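Local coordinates for MaoC family protein (Mycobacterium tuberculosis H37Rv, PDB 3KHP), which probably catalyses the reversible dehydration of (3R)-3-hydroxyacyl thioesters to trans-2-enoyl thioesters, as a double-hotdog hydratase of the MaoC family, at residues 59-64 with 72-77; 77-82 with 230-235; 105-110 with 305-310. All blocks are in the same frame, centred on the assembly; numbering follows the deposited sequence.

Contact 1: 59-64 with 72-77; sequences LAFTTE and QVLPTY
A60 and Q72 are tied backbone to backbone: the amide N of Q72 donates to A60 O, 2.9 Å away with an N-H...O angle of 156°. The bond joins the short helix 59-62 to the chain that returns toward helix 78-81. Close by, a water lies within hydrogen-bonding distance of two carbonyls, 2.8 Å from F61 O and 2.6 Å from Q72 O. It can bridge this helical residue and this loop residue, neither of whose carbonyls can donate to the other, though other acceptors compete for its protons.

Apolar contact centres on the F61 ring. L74 lays one methyl over a face of it, CD2 standing 3.8 Å from the ring centroid and 18° off the normal, a CH-pi contact displaced toward the rim. Q72 touches the same ring with its CB, which lies 3.5 Å from F61 CE1. The Q72 side chain then runs on extended (chi2 -173°), bringing NE2 to 4.0 Å from the methyl CB of A60, while OE1 accepts from the backbone N of A251. The small side chain of A60 suits this close passage, and the flat ring of a phenylalanine can take a leucine methyl over one face while the glutamine CB comes in obliquely from the other side. V243 and R240 of helix 231-245 touch F61 and L74.

The chemistry divides the work: a main-chain bond, with a water alongside, holds the two backbones, whereas the buried ring and its aliphatic neighbours supply the packing that fits this turn of the N-terminal half against helix 231-245.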
loop_
_atom_site.group_PDB
_atom_site.type_symbol
_atom_site.label_atom_id
_atom_site.label_comp_id
_atom_site.label_asym_id
_atom_site.label_seq_id
_atom_site.Cartn_x
_atom_site.Cartn_y
_atom_site.Cartn_z
ATOM N N LEU A 59 -11.341 8.573 7.686
ATOM C CA LEU A 59 -11.124 9.123 6.371
ATOM C C LEU A 59 -10.172 10.280 6.312
ATOM O O LEU A 59 -9.689 10.654 5.252
ATOM C CB LEU A 59 -12.465 9.567 5.784
ATOM C CG LEU A 59 -13.475 8.445 5.535
ATOM C CD1 LEU A 59 -14.825 9.052 5.162
ATOM C CD2 LEU A 59 -12.932 7.502 4.465
ATOM N N ALA A 60 -9.929 10.871 7.438
ATOM C CA ALA A 60 -8.893 11.889 7.596
ATOM C C ALA A 60 -7.502 11.355 7.313
ATOM O O ALA A 60 -6.648 12.084 6.874
ATOM C CB ALA A 60 -8.980 12.414 9.037
ATOM N N PHE A 61 -7.273 10.068 7.540
ATOM C CA PHE A 61 -5.966 9.432 7.271
ATOM C C PHE A 61 -5.917 8.707 5.940
ATOM O O PHE A 61 -4.827 8.591 5.363
ATOM C CB PHE A 61 -5.607 8.492 8.417
ATOM C CG PHE A 61 -5.538 9.198 9.730
ATOM C CD1 PHE A 61 -4.569 10.157 9.965
ATOM C CD2 PHE A 61 -6.446 8.963 10.703
ATOM C CE1 PHE A 61 -4.516 10.852 11.180
ATOM C CE2 PHE A 61 -6.398 9.647 11.905
ATOM C CZ PHE A 61 -5.447 10.602 12.134
ATOM N N THR A 62 -7.081 8.282 5.416
ATOM C CA THR A 62 -7.113 7.514 4.154
ATOM C C THR A 62 -7.673 8.245 2.911
ATOM O O THR A 62 -7.737 7.676 1.816
ATOM C CB THR A 62 -7.875 6.246 4.396
ATOM O OG1 THR A 62 -9.151 6.566 4.986
ATOM C CG2 THR A 62 -7.082 5.383 5.382
ATOM N N THR A 63 -8.056 9.507 3.073
ATOM C CA THR A 63 -8.514 10.311 1.960
ATOM C C THR A 63 -8.070 11.766 2.092
ATOM O O THR A 63 -7.933 12.305 3.210
ATOM C CB THR A 63 -10.066 10.307 1.814
ATOM O OG1 THR A 63 -10.678 10.970 2.952
ATOM C CG2 THR A 63 -10.608 8.876 1.632
ATOM N N GLU A 64 -7.900 12.396 0.932
ATOM C CA GLU A 64 -7.493 13.785 0.840
ATOM C C GLU A 64 -8.577 14.748 0.369
ATOM O O GLU A 64 -8.390 15.974 0.501
ATOM C CB GLU A 64 -6.307 13.917 -0.100
ATOM C CG GLU A 64 -6.613 14.003 -1.559
ATOM C CD GLU A 64 -7.081 12.688 -2.170
ATOM O OE1 GLU A 64 -7.418 11.731 -1.443
ATOM O OE2 GLU A 64 -7.125 12.641 -3.410
ATOM N N GLN A 72 -5.011 14.363 7.503
ATOM C CA GLN A 72 -3.985 14.320 8.530
ATOM C C GLN A 72 -2.974 13.163 8.245
ATOM O O GLN A 72 -3.323 12.156 7.625
ATOM C CB GLN A 72 -4.630 14.057 9.889
ATOM C CG GLN A 72 -5.591 15.126 10.335
ATOM C CD GLN A 72 -6.077 14.907 11.741
ATOM O OE1 GLN A 72 -5.284 14.868 12.671
ATOM N NE2 GLN A 72 -7.393 14.770 11.909
ATOM N N VAL A 73 -1.740 13.319 8.732
ATOM C CA VAL A 73 -0.656 12.354 8.540
ATOM C C VAL A 73 -0.339 11.713 9.866
ATOM O O VAL A 73 -0.191 12.388 10.871
ATOM C CB VAL A 73 0.588 13.046 7.974
ATOM C CG1 VAL A 73 1.747 12.037 7.832
ATOM C CG2 VAL A 73 0.253 13.642 6.636
ATOM N N LEU A 74 -0.260 10.398 9.913
ATOM C CA LEU A 74 0.064 9.795 11.204
ATOM C C LEU A 74 1.477 10.191 11.649
ATOM O O LEU A 74 2.396 10.347 10.823
ATOM C CB LEU A 74 -0.099 8.296 11.166
ATOM C CG LEU A 74 -1.527 7.829 10.933
ATOM C CD1 LEU A 74 -1.542 6.393 10.471
ATOM C CD2 LEU A 74 -2.348 8.052 12.143
ATOM N N PRO A 75 1.657 10.435 12.950
ATOM C CA PRO A 75 2.978 10.949 13.361
ATOM C C PRO A 75 4.042 9.865 13.257
ATOM O O PRO A 75 5.211 10.184 13.041
ATOM C CB PRO A 75 2.763 11.420 14.808
ATOM C CG PRO A 75 1.547 10.711 15.275
ATOM C CD PRO A 75 0.669 10.537 14.031
ATOM N N THR A 76 3.641 8.604 13.338
ATOM C CA THR A 76 4.592 7.524 13.120
ATOM C C THR A 76 5.126 7.496 11.703
ATOM O O THR A 76 6.093 6.767 11.429
ATOM C CB THR A 76 4.032 6.152 13.409
ATOM O OG1 THR A 76 2.966 5.872 12.510
ATOM C CG2 THR A 76 3.614 6.026 14.856
ATOM N N TYR A 77 4.534 8.290 10.799
ATOM C CA TYR A 77 5.145 8.477 9.476
ATOM C C TYR A 77 6.592 9.047 9.589
ATOM O O TYR A 77 7.354 8.956 8.646
ATOM C CB TYR A 77 4.258 9.327 8.554
ATOM C CG TYR A 77 4.715 9.364 7.120
ATOM C CD1 TYR A 77 4.650 8.222 6.313
ATOM C CD2 TYR A 77 5.270 10.523 6.579
ATOM C CE1 TYR A 77 5.113 8.236 4.997
ATOM C CE2 TYR A 77 5.758 10.550 5.255
ATOM C CZ TYR A 77 5.657 9.401 4.472
ATOM O OH TYR A 77 6.129 9.426 3.200
HETATM O O HOH W 1 -2.655 10.297 5.859
#

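Contact 2: 77-82 with 230-235; sequences YAVICC and HGLCTY
V79 meets helix 231-245 with both of its methyls, each assigned to a different partner. Its chi1 of -57° sets CG1 anti to the carbonyl carbon and CG2 between the backbone N and that carbon; from this fork CG2 reaches L232 CD1 at 4.2 Å and CG1 reaches Y235 CE2 at 4.0 Å. The beta-branched valine is apt here, since two methyls diverge directly from CB and a short residue can touch two neighbours one helical turn apart.

L232 comes in from the other helix with CG beside its own backbone N and an extended chi2 (176°), which leaves CD1 to do the touching as the two aliphatic chains slide past each other in opposite directions. Y235 takes the other course. With CG anti to the backbone N (chi1 -177°), its ring is carried out to run obliquely across V79, meeting CG1 at CE2, and its hydroxyl goes on to bond the carbonyl O of I257 in strand 254-261. Both V79 and Y235 also pack on Q104 and I106 of strand 103-108, so the helices meet above the sheet.

No hydrogen bond crosses between these segments. The contact is therefore wholly apolar and rather light, with side-chain shape bringing together a helix from each half of the double hotdog, while the tyrosine's polar end is tied to the sheet beneath.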
loop_
_atom_site.group_PDB
_atom_site.type_symbol
_atom_site.label_atom_id
_atom_site.label_comp_id
_atom_site.label_asym_id
_atom_site.label_seq_id
_atom_site.Cartn_x
_atom_site.Cartn_y
_atom_site.Cartn_z
ATOM N N TYR A 77 4.534 8.290 10.799
ATOM C CA TYR A 77 5.145 8.477 9.476
ATOM C C TYR A 77 6.592 9.047 9.589
ATOM O O TYR A 77 7.354 8.956 8.646
ATOM C CB TYR A 77 4.258 9.327 8.554
ATOM C CG TYR A 77 4.715 9.364 7.120
ATOM C CD1 TYR A 77 4.650 8.222 6.313
ATOM C CD2 TYR A 77 5.270 10.523 6.579
ATOM C CE1 TYR A 77 5.113 8.236 4.997
ATOM C CE2 TYR A 77 5.758 10.550 5.255
ATOM C CZ TYR A 77 5.657 9.401 4.472
ATOM O OH TYR A 77 6.129 9.426 3.200
ATOM N N ALA A 78 6.985 9.597 10.732
ATOM C CA ALA A 78 8.379 10.063 10.900
ATOM C C ALA A 78 9.404 8.945 10.639
ATOM O O ALA A 78 10.485 9.224 10.191
ATOM C CB ALA A 78 8.611 10.651 12.254
ATOM N N VAL A 79 9.042 7.696 10.867
ATOM C CA VAL A 79 9.971 6.609 10.621
ATOM C C VAL A 79 10.265 6.378 9.148
ATOM O O VAL A 79 11.315 5.832 8.825
ATOM C CB VAL A 79 9.553 5.301 11.302
ATOM C CG1 VAL A 79 9.386 5.519 12.838
ATOM C CG2 VAL A 79 8.324 4.697 10.650
ATOM N N ILE A 80 9.411 6.893 8.255
ATOM C CA ILE A 80 9.640 6.779 6.846
ATOM C C ILE A 80 10.286 8.006 6.227
ATOM O O ILE A 80 11.170 7.864 5.408
ATOM C CB ILE A 80 8.337 6.545 6.105
ATOM C CG1 ILE A 80 7.583 5.332 6.683
ATOM C CG2 ILE A 80 8.616 6.403 4.601
ATOM C CD1 ILE A 80 8.366 3.967 6.585
ATOM N N CYS A 81 9.846 9.211 6.601
ATOM C CA CYS A 81 10.418 10.476 6.086
ATOM C C CYS A 81 11.549 11.054 6.919
ATOM O O CYS A 81 12.140 12.071 6.540
ATOM C CB CYS A 81 9.339 11.578 5.938
ATOM S SG CYS A 81 8.516 12.033 7.443
ATOM N N CYS A 82 11.823 10.470 8.067
ATOM C CA CYS A 82 12.946 10.930 8.898
ATOM C C CYS A 82 13.699 9.776 9.537
ATOM O O CYS A 82 13.906 9.786 10.745
ATOM C CB CYS A 82 12.446 11.875 9.997
ATOM S SG CYS A 82 13.772 12.829 10.851
ATOM N N HIS A 230 5.999 -6.374 9.731
ATOM C CA HIS A 230 7.061 -5.388 10.028
ATOM C C HIS A 230 6.846 -4.841 11.425
ATOM O O HIS A 230 5.713 -4.456 11.737
ATOM C CB HIS A 230 6.981 -4.193 9.111
ATOM C CG HIS A 230 7.154 -4.486 7.653
ATOM N ND1 HIS A 230 6.222 -5.182 6.908
ATOM C CD2 HIS A 230 8.097 -4.061 6.774
ATOM C CE1 HIS A 230 6.604 -5.196 5.639
ATOM N NE2 HIS A 230 7.743 -4.531 5.531
ATOM N N GLY A 231 7.914 -4.792 12.254
ATOM C CA GLY A 231 7.862 -4.138 13.566
ATOM C C GLY A 231 7.339 -2.685 13.498
ATOM O O GLY A 231 6.536 -2.241 14.340
ATOM N N LEU A 232 7.787 -1.946 12.500
ATOM C CA LEU A 232 7.326 -0.581 12.348
ATOM C C LEU A 232 5.830 -0.514 11.984
ATOM O O LEU A 232 5.184 0.507 12.255
ATOM C CB LEU A 232 8.201 0.176 11.360
ATOM C CG LEU A 232 9.619 0.470 11.931
ATOM C CD1 LEU A 232 10.476 1.143 10.885
ATOM C CD2 LEU A 232 9.546 1.322 13.259
ATOM N N CYS A 233 5.280 -1.594 11.410
ATOM C CA CYS A 233 3.868 -1.600 11.095
ATOM C C CYS A 233 3.080 -1.707 12.406
ATOM O O CYS A 233 2.186 -0.905 12.654
ATOM C CB CYS A 233 3.514 -2.717 10.147
ATOM S SG CYS A 233 1.768 -2.759 9.749
ATOM N N THR A 234 3.452 -2.672 13.245
ATOM C CA THR A 234 2.953 -2.782 14.602
ATOM C C THR A 234 3.010 -1.456 15.362
ATOM O O THR A 234 2.058 -1.059 16.038
ATOM C CB THR A 234 3.753 -3.847 15.381
ATOM O OG1 THR A 234 3.630 -5.106 14.710
ATOM C CG2 THR A 234 3.263 -4.025 16.745
ATOM N N TYR A 235 4.134 -0.782 15.262
ATOM C CA TYR A 235 4.337 0.509 15.894
ATOM C C TYR A 235 3.358 1.572 15.353
ATOM O O TYR A 235 2.763 2.311 16.116
ATOM C CB TYR A 235 5.755 0.924 15.632
ATOM C CG TYR A 235 6.262 2.201 16.224
ATOM C CD1 TYR A 235 6.625 2.277 17.575
ATOM C CD2 TYR A 235 6.519 3.295 15.413
ATOM C CE1 TYR A 235 7.172 3.444 18.108
ATOM C CE2 TYR A 235 7.061 4.456 15.938
ATOM C CZ TYR A 235 7.398 4.515 17.284
ATOM O OH TYR A 235 8.008 5.668 17.783
#

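Contact 3: 105-110 with 305-310; sequences GIRLHA and AVEYVA
R107 and E307 face one another end-on, each terminal nitrogen of the guanidinium taking its own carboxylate oxygen. R107 NH1 donates to E307 OE1 at 2.8 Å and R107 NH2 to E307 OE2 at 2.9 Å, so the salt bridge is doubled, and both of its bonds are nearly straight. The groups are nevertheless not coplanar: their planes stand 49° apart. Both oxygens lie near the guanidinium plane, but the nitrogens approach from above the plane of the carboxylate.

The two strands do not pair with each other. In the continuous antiparallel sheet shared by the two hotdog halves, strand 254-261 lies between 103-108 and 298-308, and the CA atoms of R107 and E307 are 8.9 Å apart. The bridge thus spans one intervening strand, passing S256, whose small side chain touches both partners. Such a span calls for long side chains. E307 is extended beyond CG, whereas R107 bends at chi3 (-59°), which turns its end across the sheet toward the glutamate. R107 also touches E155 of strand 152-162 on its other side, and E307 OE1 has a long, weak ion pair with R282.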
loop_
_atom_site.group_PDB
_atom_site.type_symbol
_atom_site.label_atom_id
_atom_site.label_comp_id
_atom_site.label_asym_id
_atom_site.label_seq_id
_atom_site.Cartn_x
_atom_site.Cartn_y
_atom_site.Cartn_z
ATOM N N GLY A 105 11.747 5.446 18.751
ATOM C CA GLY A 105 11.128 6.641 19.289
ATOM C C GLY A 105 10.971 7.644 18.173
ATOM O O GLY A 105 11.763 7.657 17.204
ATOM N N ILE A 106 9.920 8.451 18.260
ATOM C CA ILE A 106 9.778 9.550 17.354
ATOM C C ILE A 106 9.397 10.769 18.182
ATOM O O ILE A 106 8.816 10.640 19.216
ATOM C CB ILE A 106 8.741 9.289 16.250
ATOM C CG1 ILE A 106 7.340 9.227 16.844
ATOM C CG2 ILE A 106 9.054 8.018 15.441
ATOM C CD1 ILE A 106 6.290 9.081 15.824
ATOM N N ARG A 107 9.741 11.956 17.728
ATOM C CA ARG A 107 9.259 13.171 18.380
ATOM C C ARG A 107 8.910 14.160 17.290
ATOM O O ARG A 107 9.709 14.366 16.381
ATOM C CB ARG A 107 10.331 13.721 19.344
ATOM C CG ARG A 107 9.975 15.015 20.023
ATOM C CD ARG A 107 10.929 15.366 21.207
ATOM N NE ARG A 107 10.919 14.320 22.217
ATOM C CZ ARG A 107 10.121 14.288 23.276
ATOM N NH1 ARG A 107 9.251 15.268 23.507
ATOM N NH2 ARG A 107 10.189 13.265 24.118
ATOM N N LEU A 108 7.723 14.753 17.364
ATOM C CA LEU A 108 7.288 15.714 16.343
ATOM C C LEU A 108 7.216 17.119 16.940
ATOM O O LEU A 108 6.873 17.298 18.094
ATOM C CB LEU A 108 5.934 15.310 15.752
ATOM C CG LEU A 108 5.883 14.196 14.673
ATOM C CD1 LEU A 108 6.661 14.525 13.383
ATOM C CD2 LEU A 108 6.365 12.904 15.281
ATOM N N HIS A 109 7.574 18.107 16.129
ATOM C CA HIS A 109 7.574 19.511 16.524
ATOM C C HIS A 109 6.612 20.326 15.710
ATOM O O HIS A 109 6.359 21.493 16.024
ATOM C CB HIS A 109 8.974 20.055 16.357
ATOM C CG HIS A 109 9.948 19.350 17.222
ATOM N ND1 HIS A 109 10.051 19.604 18.571
ATOM C CD2 HIS A 109 10.771 18.305 16.969
ATOM C CE1 HIS A 109 10.941 18.787 19.100
ATOM N NE2 HIS A 109 11.399 17.992 18.148
ATOM N N ALA A 110 6.102 19.708 14.653
ATOM C CA ALA A 110 5.028 20.252 13.846
ATOM C C ALA A 110 4.258 19.084 13.215
ATOM O O ALA A 110 4.721 17.948 13.209
ATOM C CB ALA A 110 5.594 21.183 12.758
ATOM N N ALA A 305 5.791 4.772 25.865
ATOM C CA ALA A 305 5.751 6.073 26.515
ATOM C C ALA A 305 5.239 7.067 25.500
ATOM O O ALA A 305 5.659 7.037 24.339
ATOM C CB ALA A 305 7.167 6.473 26.993
ATOM N N VAL A 306 4.325 7.930 25.913
ATOM C CA VAL A 306 3.673 8.827 24.991
ATOM C C VAL A 306 3.609 10.190 25.613
ATOM O O VAL A 306 3.278 10.325 26.779
ATOM C CB VAL A 306 2.178 8.441 24.704
ATOM C CG1 VAL A 306 1.717 9.081 23.417
ATOM C CG2 VAL A 306 1.972 7.002 24.645
ATOM N N GLU A 307 3.887 11.198 24.820
ATOM C CA GLU A 307 3.622 12.570 25.208
ATOM C C GLU A 307 2.573 13.098 24.243
ATOM O O GLU A 307 2.621 12.820 23.041
ATOM C CB GLU A 307 4.890 13.422 25.161
ATOM C CG GLU A 307 5.936 12.977 26.173
ATOM C CD GLU A 307 7.283 13.626 25.982
ATOM O OE1 GLU A 307 7.359 14.791 25.554
ATOM O OE2 GLU A 307 8.288 12.946 26.253
ATOM N N TYR A 308 1.610 13.826 24.788
ATOM C CA TYR A 308 0.493 14.333 23.990
ATOM C C TYR A 308 -0.087 15.635 24.574
ATOM O O TYR A 308 0.090 15.940 25.760
ATOM C CB TYR A 308 -0.581 13.252 23.852
ATOM C CG TYR A 308 -1.307 12.944 25.124
ATOM C CD1 TYR A 308 -2.569 13.490 25.366
ATOM C CD2 TYR A 308 -0.760 12.124 26.095
ATOM C CE1 TYR A 308 -3.260 13.222 26.519
ATOM C CE2 TYR A 308 -1.450 11.856 27.270
ATOM C CZ TYR A 308 -2.709 12.421 27.469
ATOM O OH TYR A 308 -3.457 12.165 28.612
ATOM N N VAL A 309 -0.725 16.409 23.698
ATOM C CA VAL A 309 -1.375 17.648 24.067
ATOM C C VAL A 309 -2.827 17.350 24.377
ATOM O O VAL A 309 -3.525 16.768 23.529
ATOM C CB VAL A 309 -1.360 18.636 22.914
ATOM C CG1 VAL A 309 -2.276 19.812 23.230
ATOM C CG2 VAL A 309 0.059 19.102 22.624
ATOM N N ALA A 310 -3.284 17.728 25.578
ATOM C CA ALA A 310 -4.728 17.623 25.937
ATOM C C ALA A 310 -5.602 18.588 25.122
ATOM O O ALA A 310 -6.625 18.178 24.561
ATOM C CB ALA A 310 -4.942 17.881 27.443
#

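Overall arrangement
Contacts 1 and 2 follow in series along the chain and share Y77, where the loop of contact 1 leads into helix 78-81; their centres lie 13 Å apart. Contact 3 alternates with contact 2 along the sequence, and its centre is 15 Å from that of contact 2 and 16 Å from that of contact 1. All three converge on strand 103-108: I106 packs under P75 and T76 of contact 1 and under V79 and Y235 of contact 2, while contact 3 uses that strand directly. Contacts 2 and 3 thereby join N- and C-terminal halves twice, through helices and across the sheet, consistent with two hotdog units fused into one chain.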